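Local coordinates for protein antigen 43 (Escherichia coli, PDB 4KH3) that self-associates as an autotransporter adhesin to clump bacterial cells, an activity probably linked to biofilm formation, at residues Thr268-Leu280 / Val285-Asn297. Numbering follows the deposited sequence.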
ATOM      1  N   THR A 268       3.002   7.740  -5.444  1.00 22.85           N
ATOM      2  CA  THR A 268       2.103   8.865  -5.647  1.00 19.28           C
ATOM      3  C   THR A 268       1.915   9.179  -7.135  1.00 26.82           C
ATOM      4  O   THR A 268       2.333   8.414  -8.006  1.00 21.06           O
ATOM      5  CB  THR A 268       2.597  10.107  -4.868  1.00 17.61           C
ATOM      6  OG1 THR A 268       1.563  11.090  -4.804  1.00 23.94           O
ATOM      7  CG2 THR A 268       3.851  10.700  -5.503  1.00 19.67           C
ATOM      8  N   SER A 269       1.269  10.301  -7.424  1.00 24.06           N
ATOM      9  CA  SER A 269       1.064  10.706  -8.803  1.00 25.01           C
ATOM     10  C   SER A 269       1.023  12.218  -8.863  1.00 30.68           C
ATOM     11  O   SER A 269       1.140  12.900  -7.838  1.00 25.41           O
ATOM     12  CB  SER A 269      -0.244  10.130  -9.342  1.00 20.51           C
ATOM     13  OG  SER A 269      -1.344  10.789  -8.737  1.00 18.45           O
ATOM     14  N   THR A 270       0.830  12.743 -10.065  1.00 28.34           N
ATOM     15  CA  THR A 270       0.886  14.182 -10.269  1.00 22.04           C
ATOM     16  C   THR A 270      -0.396  14.836  -9.783  1.00 19.36           C
ATOM     17  O   THR A 270      -0.500  16.053  -9.735  1.00 24.45           O
ATOM     18  CB  THR A 270       1.182  14.522 -11.741  1.00 23.21           C
ATOM     19  OG1 THR A 270       0.379  13.695 -12.584  1.00 26.83           O
ATOM     20  CG2 THR A 270       2.637  14.236 -12.069  1.00 18.50           C
ATOM     21  N   ALA A 271      -1.371  14.017  -9.404  1.00 22.65           N
ATOM     22  CA  ALA A 271      -2.624  14.525  -8.844  1.00 24.23           C
ATOM     23  C   ALA A 271      -2.562  14.671  -7.316  1.00 27.91           C
ATOM     24  O   ALA A 271      -3.547  15.046  -6.682  1.00 28.11           O
ATOM     25  CB  ALA A 271      -3.799  13.624  -9.250  1.00 21.54           C
ATOM     26  N   ALA A 272      -1.408  14.375  -6.727  1.00 21.78           N
ATOM     27  CA  ALA A 272      -1.233  14.520  -5.279  1.00 28.71           C
ATOM     28  C   ALA A 272      -0.315  15.693  -4.955  1.00 25.51           C
ATOM     29  O   ALA A 272       0.343  16.245  -5.841  1.00 24.81           O
ATOM     30  CB  ALA A 272      -0.677  13.228  -4.670  1.00 20.59           C
ATOM     31  N   THR A 273      -0.267  16.070  -3.684  1.00 18.38           N
ATOM     32  CA  THR A 273       0.666  17.097  -3.229  1.00 19.12           C
ATOM     33  C   THR A 273       1.667  16.504  -2.244  1.00 24.93           C
ATOM     34  O   THR A 273       1.288  16.023  -1.177  1.00 25.64           O
ATOM     35  CB  THR A 273      -0.057  18.241  -2.536  1.00 22.21           C
ATOM     36  OG1 THR A 273      -1.068  18.750  -3.411  1.00 25.76           O
ATOM     37  CG2 THR A 273       0.937  19.352  -2.177  1.00 14.94           C
ATOM     38  N   VAL A 274       2.945  16.516  -2.607  1.00 21.14           N
ATOM     39  CA  VAL A 274       3.980  15.939  -1.765  1.00 20.64           C
ATOM     40  C   VAL A 274       5.213  16.828  -1.816  1.00 21.89           C
ATOM     41  O   VAL A 274       5.732  17.097  -2.890  1.00 24.75           O
ATOM     42  CB  VAL A 274       4.358  14.509  -2.242  1.00 23.32           C
ATOM     43  CG1 VAL A 274       5.294  13.845  -1.258  1.00 23.55           C
ATOM     44  CG2 VAL A 274       3.114  13.655  -2.442  1.00 14.49           C
ATOM     45  N   THR A 275       5.667  17.316  -0.662  1.00 23.67           N
ATOM     46  CA  THR A 275       6.915  18.083  -0.609  1.00 20.66           C
ATOM     47  C   THR A 275       7.853  17.563   0.488  1.00 24.62           C
ATOM     48  O   THR A 275       7.401  17.100   1.541  1.00 20.74           O
ATOM     49  CB  THR A 275       6.666  19.595  -0.394  1.00 17.31           C
ATOM     50  OG1 THR A 275       5.986  19.797   0.848  1.00 18.70           O
ATOM     51  CG2 THR A 275       5.833  20.181  -1.520  1.00 15.54           C
ATOM     52  N   GLY A 276       9.157  17.632   0.231  1.00 16.82           N
ATOM     53  CA  GLY A 276      10.140  17.319   1.251  1.00 18.34           C
ATOM     54  C   GLY A 276      11.564  17.234   0.744  1.00 22.76           C
ATOM     55  O   GLY A 276      11.966  17.964  -0.165  1.00 27.30           O
ATOM     56  N   THR A 277      12.336  16.337   1.342  1.00 21.11           N
ATOM     57  CA  THR A 277      13.705  16.080   0.905  1.00 23.68           C
ATOM     58  C   THR A 277      13.941  14.595   0.776  1.00 18.35           C
ATOM     59  O   THR A 277      13.435  13.804   1.562  1.00 27.26           O
ATOM     60  CB  THR A 277      14.743  16.627   1.901  1.00 24.49           C
ATOM     61  OG1 THR A 277      14.371  16.225   3.232  1.00 34.48           O
ATOM     62  CG2 THR A 277      14.796  18.138   1.828  1.00 25.69           C
ATOM     63  N   ASN A 278      14.713  14.207  -0.218  1.00 20.34           N
ATOM     64  CA  ASN A 278      15.156  12.830  -0.286  1.00 23.19           C
ATOM     65  C   ASN A 278      16.669  12.845  -0.295  1.00 25.06           C
ATOM     66  O   ASN A 278      17.280  13.881  -0.010  1.00 23.24           O
ATOM     67  CB  ASN A 278      14.572  12.105  -1.504  1.00 20.89           C
ATOM     68  CG  ASN A 278      14.774  12.870  -2.800  1.00 24.69           C
ATOM     69  OD1 ASN A 278      15.855  13.410  -3.065  1.00 20.92           O
ATOM     70  ND2 ASN A 278      13.728  12.912  -3.627  1.00 20.30           N
ATOM     71  N   ARG A 279      17.274  11.717  -0.644  1.00 24.52           N
ATOM     72  CA  ARG A 279      18.725  11.609  -0.604  1.00 29.91           C
ATOM     73  C   ARG A 279      19.391  12.436  -1.705  1.00 34.76           C
ATOM     74  O   ARG A 279      20.611  12.515  -1.773  1.00 32.74           O
ATOM     75  CB  ARG A 279      19.157  10.142  -0.689  1.00 29.76           C
ATOM     76  CG  ARG A 279      18.762   9.420  -1.971  1.00 30.65           C
ATOM     77  CD  ARG A 279      19.487   8.087  -2.041  1.00 37.74           C
ATOM     78  NE  ARG A 279      18.939   7.164  -3.027  1.00 26.45           N
ATOM     79  CZ  ARG A 279      19.280   7.154  -4.313  1.00 42.74           C
ATOM     80  NH1 ARG A 279      20.153   8.039  -4.781  1.00 36.05           N
ATOM     81  NH2 ARG A 279      18.734   6.267  -5.139  1.00 33.67           N
ATOM     82  N   LEU A 280      18.586  13.059  -2.559  1.00 33.14           N
ATOM     83  CA  LEU A 280      19.123  13.895  -3.619  1.00 34.14           C
ATOM     84  C   LEU A 280      18.771  15.359  -3.413  1.00 33.86           C
ATOM     85  O   LEU A 280      19.107  16.200  -4.240  1.00 43.38           O
ATOM     86  CB  LEU A 280      18.625  13.426  -4.985  1.00 27.60           C
ATOM     87  CG  LEU A 280      19.177  12.082  -5.459  1.00 40.24           C
ATOM     88  CD1 LEU A 280      18.881  11.856  -6.941  1.00 22.69           C
ATOM     89  CD2 LEU A 280      20.677  12.001  -5.188  1.00 35.75           C
ATOM     90  N   VAL A 285       5.948  17.413  -5.540  1.00 18.91           N
ATOM     91  CA  VAL A 285       4.879  17.115  -6.464  1.00 20.76           C
ATOM     92  C   VAL A 285       3.832  18.139  -6.079  1.00 27.43           C
ATOM     93  O   VAL A 285       3.177  18.020  -5.037  1.00 20.01           O
ATOM     94  CB  VAL A 285       4.317  15.701  -6.282  1.00 23.22           C
ATOM     95  CG1 VAL A 285       3.314  15.398  -7.371  1.00 18.83           C
ATOM     96  CG2 VAL A 285       5.439  14.664  -6.301  1.00 23.28           C
ATOM     97  N   VAL A 286       3.723  19.176  -6.904  1.00 26.98           N
ATOM     98  CA  VAL A 286       2.861  20.311  -6.618  1.00 29.16           C
ATOM     99  C   VAL A 286       2.116  20.761  -7.880  1.00 25.49           C
ATOM    100  O   VAL A 286       2.732  20.982  -8.928  1.00 21.05           O
ATOM    101  CB  VAL A 286       3.694  21.490  -6.068  1.00 26.76           C
ATOM    102  CG1 VAL A 286       2.886  22.764  -6.062  1.00 29.58           C
ATOM    103  CG2 VAL A 286       4.178  21.181  -4.680  1.00 28.76           C
ATOM    104  N   ALA A 287       0.793  20.880  -7.767  1.00 34.16           N
ATOM    105  CA  ALA A 287      -0.055  21.441  -8.823  1.00 29.20           C
ATOM    106  C   ALA A 287       0.229  20.811 -10.178  1.00 22.48           C
ATOM    107  O   ALA A 287       0.408  21.512 -11.176  1.00 27.56           O
ATOM    108  CB  ALA A 287       0.100  22.983  -8.893  1.00 20.80           C
ATOM    109  N   GLY A 288       0.307  19.487 -10.195  1.00 19.20           N
ATOM    110  CA  GLY A 288       0.465  18.745 -11.429  1.00 22.04           C
ATOM    111  C   GLY A 288       1.895  18.616 -11.899  1.00 27.09           C
ATOM    112  O   GLY A 288       2.145  18.079 -12.974  1.00 30.47           O
ATOM    113  N   LYS A 289       2.842  19.103 -11.102  1.00 24.95           N
ATOM    114  CA  LYS A 289       4.247  19.077 -11.514  1.00 23.54           C
ATOM    115  C   LYS A 289       5.165  18.415 -10.475  1.00 23.25           C
ATOM    116  O   LYS A 289       5.161  18.779  -9.297  1.00 21.70           O
ATOM    117  CB  LYS A 289       4.715  20.497 -11.825  1.00 20.34           C
ATOM    118  CG  LYS A 289       6.215  20.666 -11.918  1.00 30.31           C
ATOM    119  CD  LYS A 289       6.773  20.197 -13.237  1.00 27.93           C
ATOM    120  CE  LYS A 289       8.043  20.979 -13.578  1.00 32.58           C
ATOM    121  NZ  LYS A 289       9.108  20.800 -12.555  1.00 36.90           N
ATOM    122  N   ALA A 290       5.950  17.442 -10.923  1.00 22.82           N
ATOM    123  CA  ALA A 290       6.912  16.751 -10.062  1.00 24.68           C
ATOM    124  C   ALA A 290       8.352  17.161 -10.370  1.00 22.96           C
ATOM    125  O   ALA A 290       8.710  17.382 -11.527  1.00 27.77           O
ATOM    126  CB  ALA A 290       6.755  15.225 -10.195  1.00 20.50           C
ATOM    127  N   ASP A 291       9.179  17.266  -9.338  1.00 23.49           N
ATOM    128  CA  ASP A 291      10.598  17.534  -9.540  1.00 22.69           C
ATOM    129  C   ASP A 291      11.460  16.827  -8.487  1.00 25.94           C
ATOM    130  O   ASP A 291      11.184  16.920  -7.287  1.00 19.43           O
ATOM    131  CB  ASP A 291      10.877  19.044  -9.537  1.00 20.08           C
ATOM    132  CG  ASP A 291      12.345  19.372  -9.794  1.00 24.35           C
ATOM    133  OD1 ASP A 291      13.001  18.661 -10.583  1.00 26.59           O
ATOM    134  OD2 ASP A 291      12.852  20.342  -9.200  1.00 31.70           O
ATOM    135  N   ASN A 292      12.495  16.129  -8.958  0.52 25.44           N
ATOM    136  CA  ASN A 292      13.479  15.440  -8.114  0.52 25.35           C
ATOM    137  C   ASN A 292      12.900  14.285  -7.296  0.52 25.74           C
ATOM    138  O   ASN A 292      13.399  13.947  -6.222  0.52 27.36           O
ATOM    139  CB  ASN A 292      14.250  16.420  -7.217  0.52 24.48           C
ATOM    140  CG  ASN A 292      15.499  15.795  -6.604  0.52 29.49           C
ATOM    141  OD1 ASN A 292      16.129  14.915  -7.203  0.52 28.58           O
ATOM    142  ND2 ASN A 292      15.849  16.232  -5.398  0.52 26.96           N
ATOM    143  N   VAL A 293      11.844  13.675  -7.811  1.00 23.70           N
ATOM    144  CA  VAL A 293      11.289  12.499  -7.178  1.00 23.43           C
ATOM    145  C   VAL A 293      12.289  11.339  -7.308  1.00 24.27           C
ATOM    146  O   VAL A 293      12.828  11.078  -8.383  1.00 23.46           O
ATOM    147  CB  VAL A 293       9.901  12.149  -7.756  1.00 26.35           C
ATOM    148  CG1 VAL A 293       9.476  10.770  -7.319  1.00 20.32           C
ATOM    149  CG2 VAL A 293       8.870  13.199  -7.317  1.00 19.81           C
ATOM    150  N   VAL A 294      12.577  10.679  -6.191  1.00 22.67           N
ATOM    151  CA  VAL A 294      13.438   9.504  -6.213  1.00 19.50           C
ATOM    152  C   VAL A 294      12.571   8.293  -5.924  1.00 24.41           C
ATOM    153  O   VAL A 294      11.812   8.276  -4.945  1.00 20.91           O
ATOM    154  CB  VAL A 294      14.583   9.618  -5.183  1.00 26.82           C
ATOM    155  CG1 VAL A 294      15.255   8.251  -4.940  1.00 24.67           C
ATOM    156  CG2 VAL A 294      15.597  10.654  -5.640  1.00 22.03           C
ATOM    157  N   LEU A 295      12.679   7.292  -6.789  1.00 18.43           N
ATOM    158  CA  LEU A 295      11.804   6.136  -6.760  1.00 22.08           C
ATOM    159  C   LEU A 295      12.583   4.844  -6.625  1.00 24.20           C
ATOM    160  O   LEU A 295      13.247   4.424  -7.562  1.00 24.66           O
ATOM    161  CB  LEU A 295      11.002   6.072  -8.057  1.00 24.86           C
ATOM    162  CG  LEU A 295      10.059   7.232  -8.355  1.00 29.56           C
ATOM    163  CD1 LEU A 295       9.513   7.078  -9.781  1.00 26.89           C
ATOM    164  CD2 LEU A 295       8.938   7.275  -7.341  1.00 16.52           C
ATOM    165  N   GLU A 296      12.478   4.199  -5.468  1.00 30.89           N
ATOM    166  CA  GLU A 296      13.133   2.910  -5.258  1.00 29.02           C
ATOM    167  C   GLU A 296      12.329   2.064  -4.278  1.00 25.78           C
ATOM    168  O   GLU A 296      11.442   2.579  -3.603  1.00 23.68           O
ATOM    169  CB  GLU A 296      14.563   3.124  -4.756  1.00 24.28           C
ATOM    170  CG  GLU A 296      14.664   4.067  -3.559  1.00 27.07           C
ATOM    171  CD  GLU A 296      16.059   4.653  -3.368  1.00 30.32           C
ATOM    172  OE1 GLU A 296      16.970   4.374  -4.182  1.00 34.68           O
ATOM    173  OE2 GLU A 296      16.247   5.409  -2.399  1.00 34.68           O
ATOM    174  N   ASN A 297      12.617   0.764  -4.230  1.00 26.69           N
ATOM    175  CA  ASN A 297      12.047  -0.124  -3.213  1.00 28.61           C
ATOM    176  C   ASN A 297      10.536  -0.164  -3.155  1.00 26.07           C
ATOM    177  O   ASN A 297       9.955  -0.222  -2.068  1.00 32.68           O
ATOM    178  CB  ASN A 297      12.539   0.262  -1.823  1.00 28.98           C
ATOM    179  CG  ASN A 297      13.794  -0.447  -1.443  1.00 38.00           C
ATOM    180  OD1 ASN A 297      14.208  -1.398  -2.112  1.00 48.15           O
ATOM    181  ND2 ASN A 297      14.411  -0.008  -0.354  1.00 40.13           N
TER
HETATM  182  O   HOH W   1      -0.482  17.887  -7.947  1.00 31.21           O
HETATM  183  O   HOH W   2      -0.770  20.636  -5.374  1.00 36.07           O
HETATM  184  O   HOH W   3      11.106  11.735  -3.659  1.00 20.54           O
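With CG of Asn278 set between its backbone N and carbonyl carbon (chi1 51°) and Arg279 following the same first torsion before running extended to NE, these neighbouring side chains reach Asn292 and Glu296 in the chain after the hairpin. On one face of the beta-helix, strand 273-278 turns back as a beta hairpin with 281-286, while 265-269 and 300-303 stay paired in parallel. Within the hairpin, Val274 and Val285 form an antiparallel hydrogen-bonded pair in which Val274 N gives to Val285 O (2.9 Å) and Val285 N returns a bond to Val274 O. One water bridges the type I turn Ser269-Ala272 and the type I' turn Val286-Lys289, accepting from Gly288 N and donating to Thr270 O and Ala272 O.

Asn278 works with both ends of its amide: OD1 accepts from Leu280 N in an Asx turn, while ND2 gives to Asn292 O at 2.8 Å, the acceptor lying in the amide plane, and to a water shared with Val294 N. Val294 CG2 packs against this amide and meets Leu280 CD1 at 3.7 Å. Arg279, also salt-bridged to Asp315, grips Glu296 side-on, guanidinium and carboxylate planes 37° apart, with Val294 CG1 over one guanidinium face; NE reaches OE2 at 3.3 Å, and NH2 meets OE1 at 2.8 Å, the N-H...OE1 angle 177°.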